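Local atomic coordinates of putative NAD-dependent epimerase/dehydratase (Bacillus halodurans, PDB entry 3E8X), a protein that is of unknown function but binds NADP and is probably an epimerase or dehydratase of the short-chain dehydrogenase/reductase superfamily. Residues 31-36 with 199-204; 87-92 with 127-132; 166-171 with 218-223. All blocks are in the same frame, centred on the assembly; numbering follows the deposited sequence.

Interaction 1. Residues 31-36 with 199-204; sequences GKVARY and DVAKVI. With NAP (NADP nicotinamide-adenine-dinucleotide phosphate), chain B.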
loop_
_atom_site.group_PDB
_atom_site.type_symbol
_atom_site.label_atom_id
_atom_site.label_comp_id
_atom_site.label_asym_id
_atom_site.label_seq_id
_atom_site.Cartn_x
_atom_site.Cartn_y
_atom_site.Cartn_z
ATOM N N GLY A 31 -14.019 15.738 9.064
ATOM C CA GLY A 31 -12.758 15.887 9.766
ATOM C C GLY A 31 -12.428 17.356 10.062
ATOM O O GLY A 31 -13.092 18.250 9.573
ATOM N N LYS A 32 -11.399 17.572 10.867
ATOM C CA LYS A 32 -11.087 18.881 11.428
ATOM C C LYS A 32 -10.577 19.830 10.344
ATOM O O LYS A 32 -11.134 20.917 10.180
ATOM C CB LYS A 32 -10.071 18.749 12.571
ATOM C CG LYS A 32 -10.564 17.937 13.764
ATOM C CD LYS A 32 -9.402 17.327 14.602
ATOM C CE LYS A 32 -9.796 16.050 15.306
ATOM N NZ LYS A 32 -8.733 15.024 15.116
ATOM N N VAL A 33 -9.585 19.407 9.557
ATOM C CA VAL A 33 -9.171 20.166 8.376
ATOM C C VAL A 33 -10.320 20.400 7.375
ATOM O O VAL A 33 -10.562 21.535 6.961
ATOM C CB VAL A 33 -7.965 19.536 7.657
ATOM C CG1 VAL A 33 -7.622 20.313 6.344
ATOM C CG2 VAL A 33 -6.745 19.510 8.567
ATOM N N ALA A 34 -11.043 19.339 7.040
ATOM C CA ALA A 34 -12.119 19.382 6.052
ATOM C C ALA A 34 -13.209 20.348 6.394
ATOM O O ALA A 34 -13.747 21.053 5.513
ATOM C CB ALA A 34 -12.706 18.015 5.848
ATOM N N ARG A 35 -13.565 20.384 7.671
ATOM C CA ARG A 35 -14.551 21.311 8.115
ATOM C C ARG A 35 -14.162 22.756 7.823
ATOM O O ARG A 35 -14.991 23.493 7.268
ATOM C CB ARG A 35 -14.801 21.146 9.605
ATOM C CG ARG A 35 -15.732 19.983 9.907
ATOM C CD ARG A 35 -15.942 19.898 11.396
ATOM N NE ARG A 35 -16.913 18.868 11.741
ATOM C CZ ARG A 35 -17.395 18.714 12.967
ATOM N NH1 ARG A 35 -16.979 19.521 13.962
ATOM N NH2 ARG A 35 -18.312 17.773 13.213
ATOM N N TYR A 36 -12.956 23.179 8.247
ATOM C CA TYR A 36 -12.439 24.489 7.834
ATOM C C TYR A 36 -12.393 24.675 6.321
ATOM O O TYR A 36 -12.761 25.755 5.799
ATOM C CB TYR A 36 -11.080 24.790 8.461
ATOM C CG TYR A 36 -11.074 24.701 9.952
ATOM C CD1 TYR A 36 -12.219 25.047 10.690
ATOM C CD2 TYR A 36 -9.943 24.284 10.638
ATOM C CE1 TYR A 36 -12.260 24.937 12.076
ATOM C CE2 TYR A 36 -9.946 24.206 12.020
ATOM C CZ TYR A 36 -11.118 24.550 12.742
ATOM O OH TYR A 36 -11.183 24.481 14.125
ATOM N N ASP A 199 -4.903 26.755 8.600
ATOM C CA ASP A 199 -3.989 27.200 7.594
ATOM C C ASP A 199 -3.796 26.164 6.502
ATOM O O ASP A 199 -3.667 26.536 5.348
ATOM C CB ASP A 199 -2.658 27.652 8.220
ATOM C CG ASP A 199 -2.761 28.972 8.982
ATOM O OD1 ASP A 199 -3.429 29.911 8.460
ATOM O OD2 ASP A 199 -2.127 29.071 10.091
ATOM N N VAL A 200 -3.812 24.869 6.839
ATOM C CA VAL A 200 -3.810 23.791 5.849
ATOM C C VAL A 200 -5.022 23.960 4.950
ATOM O O VAL A 200 -4.899 23.862 3.739
ATOM C CB VAL A 200 -3.834 22.357 6.502
ATOM C CG1 VAL A 200 -3.934 21.227 5.433
ATOM C CG2 VAL A 200 -2.628 22.177 7.399
ATOM N N ALA A 201 -6.194 24.196 5.555
ATOM C CA ALA A 201 -7.407 24.357 4.784
ATOM C C ALA A 201 -7.265 25.549 3.803
ATOM O O ALA A 201 -7.703 25.464 2.659
ATOM C CB ALA A 201 -8.651 24.486 5.694
ATOM N N LYS A 202 -6.705 26.657 4.297
ATOM C CA LYS A 202 -6.462 27.863 3.512
ATOM C C LYS A 202 -5.531 27.597 2.324
ATOM O O LYS A 202 -5.770 28.075 1.219
ATOM C CB LYS A 202 -5.878 28.973 4.407
ATOM C CG LYS A 202 -6.897 29.752 5.178
ATOM C CD LYS A 202 -6.237 30.748 6.133
ATOM C CE LYS A 202 -7.174 31.230 7.235
ATOM N NZ LYS A 202 -8.396 31.866 6.695
ATOM N N VAL A 203 -4.461 26.858 2.559
ATOM C CA VAL A 203 -3.555 26.452 1.512
ATOM C C VAL A 203 -4.262 25.641 0.406
ATOM O O VAL A 203 -4.136 25.948 -0.758
ATOM C CB VAL A 203 -2.366 25.641 2.068
ATOM C CG1 VAL A 203 -1.527 25.065 0.913
ATOM C CG2 VAL A 203 -1.503 26.518 3.001
ATOM N N ILE A 204 -5.049 24.651 0.793
ATOM C CA ILE A 204 -5.752 23.807 -0.167
ATOM C C ILE A 204 -6.692 24.633 -1.003
ATOM O O ILE A 204 -6.678 24.530 -2.213
ATOM C CB ILE A 204 -6.554 22.660 0.535
ATOM C CG1 ILE A 204 -5.576 21.710 1.237
ATOM C CG2 ILE A 204 -7.513 21.911 -0.479
ATOM C CD1 ILE A 204 -6.178 20.785 2.339
HETATM P PA NAP B . -9.711 13.964 11.135
HETATM O O1A NAP B . -9.460 12.587 11.759
HETATM O O2A NAP B . -10.305 15.073 11.976
HETATM O O5B NAP B . -10.557 13.694 9.781
HETATM C C5B NAP B . -10.760 12.387 9.212
HETATM C C4B NAP B . -12.153 12.202 8.613
HETATM O O4B NAP B . -12.129 10.968 7.875
HETATM C C3B NAP B . -13.313 12.083 9.635
HETATM O O3B NAP B . -14.350 13.066 9.465
HETATM C C2B NAP B . -13.911 10.709 9.378
HETATM O O2B NAP B . -15.351 10.599 9.493
HETATM C C1B NAP B . -13.454 10.452 7.932
HETATM N N9A NAP B . -13.582 9.007 7.614
HETATM C C8A NAP B . -13.108 7.981 8.338
HETATM N N7A NAP B . -13.473 6.828 7.745
HETATM C C5A NAP B . -14.177 7.147 6.640
HETATM C C6A NAP B . -14.805 6.401 5.638
HETATM N N6A NAP B . -14.761 5.053 5.668
HETATM N N1A NAP B . -15.483 7.018 4.643
HETATM C C2A NAP B . -15.537 8.351 4.611
HETATM N N3A NAP B . -14.945 9.105 5.559
HETATM C C4A NAP B . -14.256 8.526 6.578
HETATM O O3 NAP B . -8.270 14.490 10.564
HETATM P PN NAP B . -7.761 16.029 10.363
HETATM O O1N NAP B . -7.135 16.445 11.666
HETATM O O2N NAP B . -8.871 16.750 9.631
HETATM O O5D NAP B . -6.459 15.904 9.432
HETATM C C5D NAP B . -6.576 15.697 8.030
HETATM C C4D NAP B . -5.495 14.712 7.620
HETATM O O4D NAP B . -4.189 15.238 7.858
HETATM C C3D NAP B . -5.580 13.423 8.426
HETATM O O3D NAP B . -6.537 12.550 7.807
HETATM C C2D NAP B . -4.129 12.937 8.499
HETATM O O2D NAP B . -3.868 11.843 7.647
HETATM C C1D NAP B . -3.274 14.143 8.044
HETATM N N1N NAP B . -2.155 14.541 8.954
HETATM C C2N NAP B . -2.297 14.607 10.300
HETATM C C3N NAP B . -1.213 15.005 11.112
HETATM C C7N NAP B . -1.328 15.133 12.615
HETATM O O7N NAP B . -0.470 15.799 13.223
HETATM N N7N NAP B . -2.383 14.575 13.232
HETATM C C4N NAP B . 0.007 15.330 10.514
HETATM C C5N NAP B . 0.122 15.259 9.136
HETATM C C6N NAP B . -0.976 14.866 8.389
HETATM P P2B NAP B . -16.198 10.701 10.891
HETATM O O1X NAP B . -16.485 12.164 11.097
HETATM O O2X NAP B . -17.466 9.902 10.605
HETATM O O3X NAP B . -15.247 10.141 11.928
#
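In the diphosphate corner of the NADP pocket, Val-33 stands at the start of helix 32-43 and leans on Val-200, Ala-201 and Ile-204 of helix 197-207. Val-33 illustrates how one residue can serve a cofactor and a helix interface together. With CG1 anti to the backbone N (chi1 176°), that branch crosses Val-200 at about a right angle, 3.9 Å from its CG1, while Ile-204 CD1 approaches the same methyl less closely, at 4.3 Å. The second branch, CG2, turns to the cofactor and rests 3.6 Å from NAP O2N. Ala-201 is the small residue at the crossing: its CB sits 3.7 Å from both Val-33 O and Tyr-36 CB. So short a side chain suits helix axes that approach to 8.4 Å and cross at -54°. No hydrogen bond joins the two helices; the contact is apolar and largely buried. From its shared CB contact the Tyr-36 ring leads off to stack with His-198.

Polar work is done at the helix end. Lys-32 N donates to NAP O2A at 2.9 Å and Val-33 N to NAP O2N at 2.8 Å, the two bonds going to different phosphates, and the positive end of the helix dipole probably adds to the attraction. The Lys-32 side chain runs alongside O2A, which should bring further positive charge near the diphosphate. Gly-31, the N-cap, has its CA just 3.1 Å from NAP O5B, so the cofactor chain passes where a side chain would otherwise stand. Arg-197, at the beginning of the partner helix, touches Val-33 and is itself hydrogen-bonded to NADP. A helix aimed at the diphosphate, with Gly-31 and Ala-34 spaced as in the glycine-rich motif of short-chain dehydrogenases, is a hallmark of the Rossmann fold.

Interaction 2. Residues 87-92 with 127-132; sequences AVVFAA and IMVSSV. With NAP (NADP nicotinamide-adenine-dinucleotide phosphate), chain B.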
loop_
_atom_site.group_PDB
_atom_site.type_symbol
_atom_site.label_atom_id
_atom_site.label_comp_id
_atom_site.label_asym_id
_atom_site.label_seq_id
_atom_site.Cartn_x
_atom_site.Cartn_y
_atom_site.Cartn_z
ATOM N N ALA A 87 -13.579 18.748 -9.059
ATOM C CA ALA A 87 -12.310 18.574 -8.291
ATOM C C ALA A 87 -12.591 17.708 -7.073
ATOM O O ALA A 87 -13.683 17.753 -6.519
ATOM C CB ALA A 87 -11.711 19.935 -7.888
ATOM N N VAL A 88 -11.614 16.895 -6.687
ATOM C CA VAL A 88 -11.713 16.077 -5.479
ATOM C C VAL A 88 -10.627 16.478 -4.539
ATOM O O VAL A 88 -9.512 16.645 -4.958
ATOM C CB VAL A 88 -11.559 14.551 -5.775
ATOM C CG1 VAL A 88 -11.622 13.727 -4.464
ATOM C CG2 VAL A 88 -12.656 14.062 -6.738
ATOM N N VAL A 89 -10.962 16.629 -3.258
ATOM C CA VAL A 89 -9.916 16.789 -2.210
ATOM C C VAL A 89 -10.024 15.545 -1.303
ATOM O O VAL A 89 -11.089 15.278 -0.719
ATOM C CB VAL A 89 -10.091 18.101 -1.414
ATOM C CG1 VAL A 89 -9.122 18.182 -0.210
ATOM C CG2 VAL A 89 -9.919 19.312 -2.423
ATOM N N PHE A 90 -8.936 14.768 -1.228
ATOM C CA PHE A 90 -8.919 13.629 -0.313
ATOM C C PHE A 90 -8.372 14.104 1.050
ATOM O O PHE A 90 -7.142 14.311 1.230
ATOM C CB PHE A 90 -8.096 12.457 -0.878
ATOM C CG PHE A 90 -8.241 11.186 -0.063
ATOM C CD1 PHE A 90 -9.312 10.327 -0.269
ATOM C CD2 PHE A 90 -7.375 10.907 0.978
ATOM C CE1 PHE A 90 -9.454 9.171 0.495
ATOM C CE2 PHE A 90 -7.526 9.759 1.743
ATOM C CZ PHE A 90 -8.564 8.911 1.513
ATOM N N ALA A 91 -9.294 14.300 1.992
ATOM C CA ALA A 91 -8.984 14.756 3.334
ATOM C C ALA A 91 -9.408 13.723 4.404
ATOM O O ALA A 91 -9.586 14.084 5.565
ATOM C CB ALA A 91 -9.645 16.155 3.598
ATOM N N ALA A 92 -9.562 12.449 4.013
ATOM C CA ALA A 92 -10.031 11.391 4.912
ATOM C C ALA A 92 -8.867 10.714 5.615
ATOM O O ALA A 92 -7.714 10.750 5.184
ATOM C CB ALA A 92 -10.863 10.351 4.142
ATOM N N ILE A 127 -6.641 16.991 -5.273
ATOM C CA ILE A 127 -5.751 17.453 -4.198
ATOM C C ILE A 127 -5.689 16.392 -3.075
ATOM O O ILE A 127 -6.701 16.026 -2.470
ATOM C CB ILE A 127 -6.241 18.819 -3.594
ATOM C CG1 ILE A 127 -6.815 19.753 -4.713
ATOM C CG2 ILE A 127 -5.138 19.461 -2.665
ATOM C CD1 ILE A 127 -5.861 20.105 -5.782
HETATM N N MSE A 128 -4.484 15.881 -2.838
HETATM C CA MSE A 128 -4.202 14.975 -1.771
HETATM C C MSE A 128 -3.695 15.726 -0.532
HETATM O O MSE A 128 -2.771 16.538 -0.600
HETATM C CB MSE A 128 -3.145 13.992 -2.226
HETATM C CG MSE A 128 -2.565 13.159 -1.124
HETATM SE SE MSE A 128 -3.952 11.900 -0.585
HETATM C CE MSE A 128 -3.951 10.637 -2.016
ATOM N N VAL A 129 -4.332 15.462 0.606
ATOM C CA VAL A 129 -3.826 15.891 1.915
ATOM C C VAL A 129 -3.043 14.721 2.473
ATOM O O VAL A 129 -3.589 13.739 2.901
ATOM C CB VAL A 129 -4.955 16.331 2.873
ATOM C CG1 VAL A 129 -4.394 16.842 4.185
ATOM C CG2 VAL A 129 -5.828 17.382 2.180
ATOM N N SER A 130 -1.738 14.873 2.431
ATOM C CA SER A 130 -0.810 13.881 2.845
ATOM C C SER A 130 -0.158 14.308 4.171
ATOM O O SER A 130 -0.843 14.769 5.084
ATOM C CB SER A 130 0.221 13.692 1.718
ATOM O OG SER A 130 1.085 12.645 1.998
ATOM N N SER A 131 1.143 14.075 4.305
ATOM C CA SER A 131 1.888 14.359 5.542
ATOM C C SER A 131 3.390 14.451 5.239
ATOM O O SER A 131 3.884 13.782 4.335
ATOM C CB SER A 131 1.630 13.250 6.581
ATOM O OG SER A 131 2.278 13.441 7.845
ATOM N N VAL A 132 4.114 15.288 5.996
ATOM C CA VAL A 132 5.580 15.115 6.116
ATOM C C VAL A 132 5.860 13.747 6.774
ATOM O O VAL A 132 4.990 13.146 7.451
ATOM C CB VAL A 132 6.267 16.252 6.972
ATOM C CG1 VAL A 132 5.968 17.623 6.386
ATOM C CG2 VAL A 132 5.819 16.152 8.448
HETATM P PA NAP B . -9.711 13.964 11.135
HETATM O O1A NAP B . -9.460 12.587 11.759
HETATM O O2A NAP B . -10.305 15.073 11.976
HETATM O O5B NAP B . -10.557 13.694 9.781
HETATM C C5B NAP B . -10.760 12.387 9.212
HETATM C C4B NAP B . -12.153 12.202 8.613
HETATM O O4B NAP B . -12.129 10.968 7.875
HETATM C C3B NAP B . -13.313 12.083 9.635
HETATM O O3B NAP B . -14.350 13.066 9.465
HETATM C C2B NAP B . -13.911 10.709 9.378
HETATM O O2B NAP B . -15.351 10.599 9.493
HETATM C C1B NAP B . -13.454 10.452 7.932
HETATM N N9A NAP B . -13.582 9.007 7.614
HETATM C C8A NAP B . -13.108 7.981 8.338
HETATM N N7A NAP B . -13.473 6.828 7.745
HETATM C C5A NAP B . -14.177 7.147 6.640
HETATM C C6A NAP B . -14.805 6.401 5.638
HETATM N N6A NAP B . -14.761 5.053 5.668
HETATM N N1A NAP B . -15.483 7.018 4.643
HETATM C C2A NAP B . -15.537 8.351 4.611
HETATM N N3A NAP B . -14.945 9.105 5.559
HETATM C C4A NAP B . -14.256 8.526 6.578
HETATM O O3 NAP B . -8.270 14.490 10.564
HETATM P PN NAP B . -7.761 16.029 10.363
HETATM O O1N NAP B . -7.135 16.445 11.666
HETATM O O2N NAP B . -8.871 16.750 9.631
HETATM O O5D NAP B . -6.459 15.904 9.432
HETATM C C5D NAP B . -6.576 15.697 8.030
HETATM C C4D NAP B . -5.495 14.712 7.620
HETATM O O4D NAP B . -4.189 15.238 7.858
HETATM C C3D NAP B . -5.580 13.423 8.426
HETATM O O3D NAP B . -6.537 12.550 7.807
HETATM C C2D NAP B . -4.129 12.937 8.499
HETATM O O2D NAP B . -3.868 11.843 7.647
HETATM C C1D NAP B . -3.274 14.143 8.044
HETATM N N1N NAP B . -2.155 14.541 8.954
HETATM C C2N NAP B . -2.297 14.607 10.300
HETATM C C3N NAP B . -1.213 15.005 11.112
HETATM C C7N NAP B . -1.328 15.133 12.615
HETATM O O7N NAP B . -0.470 15.799 13.223
HETATM N N7N NAP B . -2.383 14.575 13.232
HETATM C C4N NAP B . 0.007 15.330 10.514
HETATM C C5N NAP B . 0.122 15.259 9.136
HETATM C C6N NAP B . -0.976 14.866 8.389
HETATM P P2B NAP B . -16.198 10.701 10.891
HETATM O O1X NAP B . -16.485 12.164 11.097
HETATM O O2X NAP B . -17.466 9.902 10.605
HETATM O O3X NAP B . -15.247 10.141 11.928
HETATM O O HOH W 1 -5.871 12.667 3.954
#
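Phe-90 is held to the neighbouring strand through both of its backbone polar atoms. Its N donates to Ile-127 O at 2.8 Å and its O accepts from Val-129 N at 3.1 Å, while Ile-127 N reaches Val-88 O in a nearly straight bond of 172°. Side chains reinforce this parallel pairing on both faces. On one, Phe-90 and Met-128, modelled as selenomethionine, lie side by side, and SE approaches Phe-90 CD2 to 3.9 Å in an oblique Met-aromatic contact; the bends at chi2 and chi3 of Met-128 fold the selenium back to the ring. On the other, Val-89 CG2 meets Ile-127 CG1, also at 3.9 Å, and Val-129 CG2 packs against Val-89 CG1; Ile-204 of helix 197-207 closes over this face.

At and beyond the strand ends the chemistry turns polar. A water lies 2.7 Å from Val-129 O and can donate to it and to Ala-92 O, although it has more acceptors nearby than protons. Val-129 O also receives Lys-151 NZ. Ser-131 OG, anti to the backbone N (chi1 -178°), comes within 3.1 Å of NAP C5N and donates to Val-132 O at 2.8 Å, in the carbonyl plane on a lone pair. With an alanine here, Val-132 O would probably lose that donor and the nicotinamide its polar neighbour. Outward again, Ser-131 touches Tyr-147, whose hydroxyl is hydrogen-bonded to NADP; Tyr-147 and Lys-151 have the spacing of the YxxxK motif of short-chain dehydrogenases. The pairing thus carries one principle of a beta-alpha-beta unit: backbone bonds set the register, apolar side chains pack both faces, and the loops just past the strands bring the Ser-131 hydroxyl and the Ser-130 and Ala-92 carbonyls to the nicotinamide riboside, an environment consistent with chemistry at that ring.

Interaction 3. Residues 166-171 with 218-223; sequences TIVRPG and FEVLNG. With NAP (NADP nicotinamide-adenine-dinucleotide phosphate), chain B.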
loop_
_atom_site.group_PDB
_atom_site.type_symbol
_atom_site.label_atom_id
_atom_site.label_comp_id
_atom_site.label_asym_id
_atom_site.label_seq_id
_atom_site.Cartn_x
_atom_site.Cartn_y
_atom_site.Cartn_z
ATOM N N THR A 166 -2.254 17.805 -7.057
ATOM C CA THR A 166 -1.319 18.516 -6.157
ATOM C C THR A 166 -1.377 17.743 -4.848
ATOM O O THR A 166 -2.472 17.416 -4.365
ATOM C CB THR A 166 -1.744 19.993 -5.896
ATOM O OG1 THR A 166 -1.868 20.688 -7.137
ATOM C CG2 THR A 166 -0.692 20.685 -5.009
ATOM N N ILE A 167 -0.197 17.455 -4.315
ATOM C CA ILE A 167 0.004 16.794 -3.010
ATOM C C ILE A 167 0.609 17.793 -1.994
ATOM O O ILE A 167 1.715 18.362 -2.180
ATOM C CB ILE A 167 0.930 15.527 -3.067
ATOM C CG1 ILE A 167 0.391 14.453 -4.056
ATOM C CG2 ILE A 167 1.097 14.905 -1.688
ATOM C CD1 ILE A 167 1.464 13.454 -4.574
ATOM N N VAL A 168 -0.202 18.016 -0.960
ATOM C CA VAL A 168 0.100 18.910 0.179
ATOM C C VAL A 168 0.478 18.029 1.358
ATOM O O VAL A 168 -0.329 17.248 1.827
ATOM C CB VAL A 168 -1.133 19.790 0.519
ATOM C CG1 VAL A 168 -0.779 20.897 1.545
ATOM C CG2 VAL A 168 -1.689 20.393 -0.787
ATOM N N ARG A 169 1.716 18.186 1.826
ATOM C CA ARG A 169 2.230 17.437 2.970
ATOM C C ARG A 169 2.395 18.357 4.181
ATOM O O ARG A 169 3.476 18.914 4.389
ATOM C CB ARG A 169 3.574 16.774 2.587
ATOM C CG ARG A 169 3.387 15.670 1.570
ATOM C CD ARG A 169 4.673 15.171 0.954
ATOM N NE ARG A 169 4.411 13.909 0.274
ATOM C CZ ARG A 169 5.320 13.185 -0.364
ATOM N NH1 ARG A 169 6.574 13.578 -0.457
ATOM N NH2 ARG A 169 4.966 12.020 -0.873
ATOM N N PRO A 170 1.326 18.540 4.989
ATOM C CA PRO A 170 1.520 19.342 6.187
ATOM C C PRO A 170 2.459 18.691 7.188
ATOM O O PRO A 170 2.538 17.455 7.262
ATOM C CB PRO A 170 0.121 19.477 6.798
ATOM C CG PRO A 170 -0.802 18.747 5.929
ATOM C CD PRO A 170 -0.045 18.039 4.865
ATOM N N GLY A 171 3.156 19.536 7.944
ATOM C CA GLY A 171 3.796 19.168 9.209
ATOM C C GLY A 171 2.795 18.717 10.268
ATOM O O GLY A 171 1.585 18.614 9.998
ATOM N N PHE A 218 4.515 19.238 -2.238
ATOM C CA PHE A 218 5.278 20.096 -1.316
ATOM C C PHE A 218 4.885 19.875 0.121
ATOM O O PHE A 218 3.735 19.534 0.437
ATOM C CB PHE A 218 5.165 21.623 -1.720
ATOM C CG PHE A 218 3.783 22.189 -1.556
ATOM C CD1 PHE A 218 3.421 22.833 -0.387
ATOM C CD2 PHE A 218 2.817 21.978 -2.530
ATOM C CE1 PHE A 218 2.114 23.315 -0.212
ATOM C CE2 PHE A 218 1.524 22.435 -2.359
ATOM C CZ PHE A 218 1.177 23.113 -1.212
ATOM N N GLU A 219 5.843 20.164 0.993
ATOM C CA GLU A 219 5.623 20.189 2.449
ATOM C C GLU A 219 5.303 21.628 2.917
ATOM O O GLU A 219 5.769 22.592 2.326
ATOM C CB GLU A 219 6.831 19.594 3.181
ATOM C CG GLU A 219 7.093 18.133 2.773
ATOM C CD GLU A 219 8.415 17.557 3.299
ATOM O OE1 GLU A 219 9.063 18.197 4.176
ATOM O OE2 GLU A 219 8.795 16.464 2.806
ATOM N N VAL A 220 4.453 21.747 3.938
ATOM C CA VAL A 220 3.980 23.057 4.403
ATOM C C VAL A 220 3.936 23.136 5.927
ATOM O O VAL A 220 3.379 22.244 6.582
ATOM C CB VAL A 220 2.639 23.490 3.695
ATOM C CG1 VAL A 220 1.457 22.533 3.969
ATOM C CG2 VAL A 220 2.345 24.990 3.995
ATOM N N LEU A 221 4.605 24.180 6.472
ATOM C CA LEU A 221 4.619 24.514 7.892
ATOM C C LEU A 221 4.068 25.922 8.089
ATOM O O LEU A 221 3.935 26.682 7.125
ATOM C CB LEU A 221 6.060 24.424 8.446
ATOM C CG LEU A 221 6.784 23.061 8.252
ATOM C CD1 LEU A 221 8.235 23.094 8.723
ATOM C CD2 LEU A 221 6.001 21.913 8.910
ATOM N N ASN A 222 3.715 26.301 9.326
ATOM C CA ASN A 222 3.496 27.739 9.585
ATOM C C ASN A 222 4.853 28.401 9.496
ATOM O O ASN A 222 5.873 27.799 9.789
ATOM C CB ASN A 222 2.814 28.061 10.941
ATOM C CG ASN A 222 1.266 27.948 10.897
ATOM O OD1 ASN A 222 0.711 27.183 11.661
ATOM N ND2 ASN A 222 0.581 28.735 10.032
ATOM N N GLY A 223 4.843 29.657 9.089
ATOM C CA GLY A 223 6.060 30.431 8.822
ATOM C C GLY A 223 5.701 31.903 8.646
ATOM O O GLY A 223 4.778 32.410 9.315
HETATM P PA NAP B . -9.711 13.964 11.135
HETATM O O1A NAP B . -9.460 12.587 11.759
HETATM O O2A NAP B . -10.305 15.073 11.976
HETATM O O5B NAP B . -10.557 13.694 9.781
HETATM C C5B NAP B . -10.760 12.387 9.212
HETATM C C4B NAP B . -12.153 12.202 8.613
HETATM O O4B NAP B . -12.129 10.968 7.875
HETATM C C3B NAP B . -13.313 12.083 9.635
HETATM O O3B NAP B . -14.350 13.066 9.465
HETATM C C2B NAP B . -13.911 10.709 9.378
HETATM O O2B NAP B . -15.351 10.599 9.493
HETATM C C1B NAP B . -13.454 10.452 7.932
HETATM N N9A NAP B . -13.582 9.007 7.614
HETATM C C8A NAP B . -13.108 7.981 8.338
HETATM N N7A NAP B . -13.473 6.828 7.745
HETATM C C5A NAP B . -14.177 7.147 6.640
HETATM C C6A NAP B . -14.805 6.401 5.638
HETATM N N6A NAP B . -14.761 5.053 5.668
HETATM N N1A NAP B . -15.483 7.018 4.643
HETATM C C2A NAP B . -15.537 8.351 4.611
HETATM N N3A NAP B . -14.945 9.105 5.559
HETATM C C4A NAP B . -14.256 8.526 6.578
HETATM O O3 NAP B . -8.270 14.490 10.564
HETATM P PN NAP B . -7.761 16.029 10.363
HETATM O O1N NAP B . -7.135 16.445 11.666
HETATM O O2N NAP B . -8.871 16.750 9.631
HETATM O O5D NAP B . -6.459 15.904 9.432
HETATM C C5D NAP B . -6.576 15.697 8.030
HETATM C C4D NAP B . -5.495 14.712 7.620
HETATM O O4D NAP B . -4.189 15.238 7.858
HETATM C C3D NAP B . -5.580 13.423 8.426
HETATM O O3D NAP B . -6.537 12.550 7.807
HETATM C C2D NAP B . -4.129 12.937 8.499
HETATM O O2D NAP B . -3.868 11.843 7.647
HETATM C C1D NAP B . -3.274 14.143 8.044
HETATM N N1N NAP B . -2.155 14.541 8.954
HETATM C C2N NAP B . -2.297 14.607 10.300
HETATM C C3N NAP B . -1.213 15.005 11.112
HETATM C C7N NAP B . -1.328 15.133 12.615
HETATM O O7N NAP B . -0.470 15.799 13.223
HETATM N N7N NAP B . -2.383 14.575 13.232
HETATM C C4N NAP B . 0.007 15.330 10.514
HETATM C C5N NAP B . 0.122 15.259 9.136
HETATM C C6N NAP B . -0.976 14.866 8.389
HETATM P P2B NAP B . -16.198 10.701 10.891
HETATM O O1X NAP B . -16.485 12.164 11.097
HETATM O O2X NAP B . -17.466 9.902 10.605
HETATM O O3X NAP B . -15.247 10.141 11.928
HETATM O O HOH W 2 7.820 16.115 0.289
#
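Val-168, Phe-218 and Val-220 form the tightly packed face of two parallel strands, against which the water-bridged face of Arg-169 and Glu-219 can be measured. Phe-218 CG stands between its own backbone N and carbonyl carbon (chi1 67°), which swings the ring across to the partner strand. There its CE2 edge receives Thr-166 CG2 near the ring plane, and CZ lies 4.0 Å from Val-168 CG2. Closer still, Val-168 CG1 touches Val-220 CG1 at 3.7 Å. Helix 197-207 backs this face, with Val-203 and Leu-207 on Phe-218 and Val-200 on Pro-170.

Four backbone bonds run between the strands: Phe-218 N to Ile-167 O, Arg-169 N to Phe-218 O at 2.8 Å, Val-220 N to Arg-169 O, and Gly-171 N to Val-220 O. They are not equally regular. Val-220 N approaches Arg-169 O from 46° out of the carbonyl plane, and the same oxygen takes a CA-H contact from Glu-219 CA at 3.2 Å. At the far end Leu-221 CD2 presses to 3.5 Å on Gly-171 CA, where even a CB would collide.

The opposite face is joined less directly. Arg-169 CB and Glu-219 CG still touch at 3.8 Å, but their charged ends stay apart and share a water: it accepts from Arg-169 NH1, at the edge of the guanidinium and in its plane, and donates to Glu-219 OE2 at 2.7 Å. Each end has a firmer partner besides, Asp-155 in a salt bridge to Arg-169 and His-187 in a hydrogen bond to Glu-219. With strand directions 40° apart, the pair continues the twist of the sheet and adds strand 216-223, the seventh in the 3-2-1-4-5-6-7 order of the main parallel strands in the Rossmann fold of short-chain dehydrogenases.

In the fold
All three contacts are buried, yet they divide the labour of one Rossmann domain. Interaction 2 lies nearest the chain centre, and the centre of interaction 3 is about 11 Å from it; both are strand pairings in the same sheet, joined where Ser-130 N approaches Val-168 O at 2.8 Å. Interaction 1 sets two helices over that sheet without a hydrogen bond between them. Helix 197-207 is the common piece: Ile-204 CD1 reaches Val-129 CG2 at 3.4 Å, and Val-203 meets Phe-218. At the cofactor the roles separate, helix-end amides serving the diphosphate in interaction 1, while the strand ends of 127-132 and 166-171 and what follows them approach the nicotinamide.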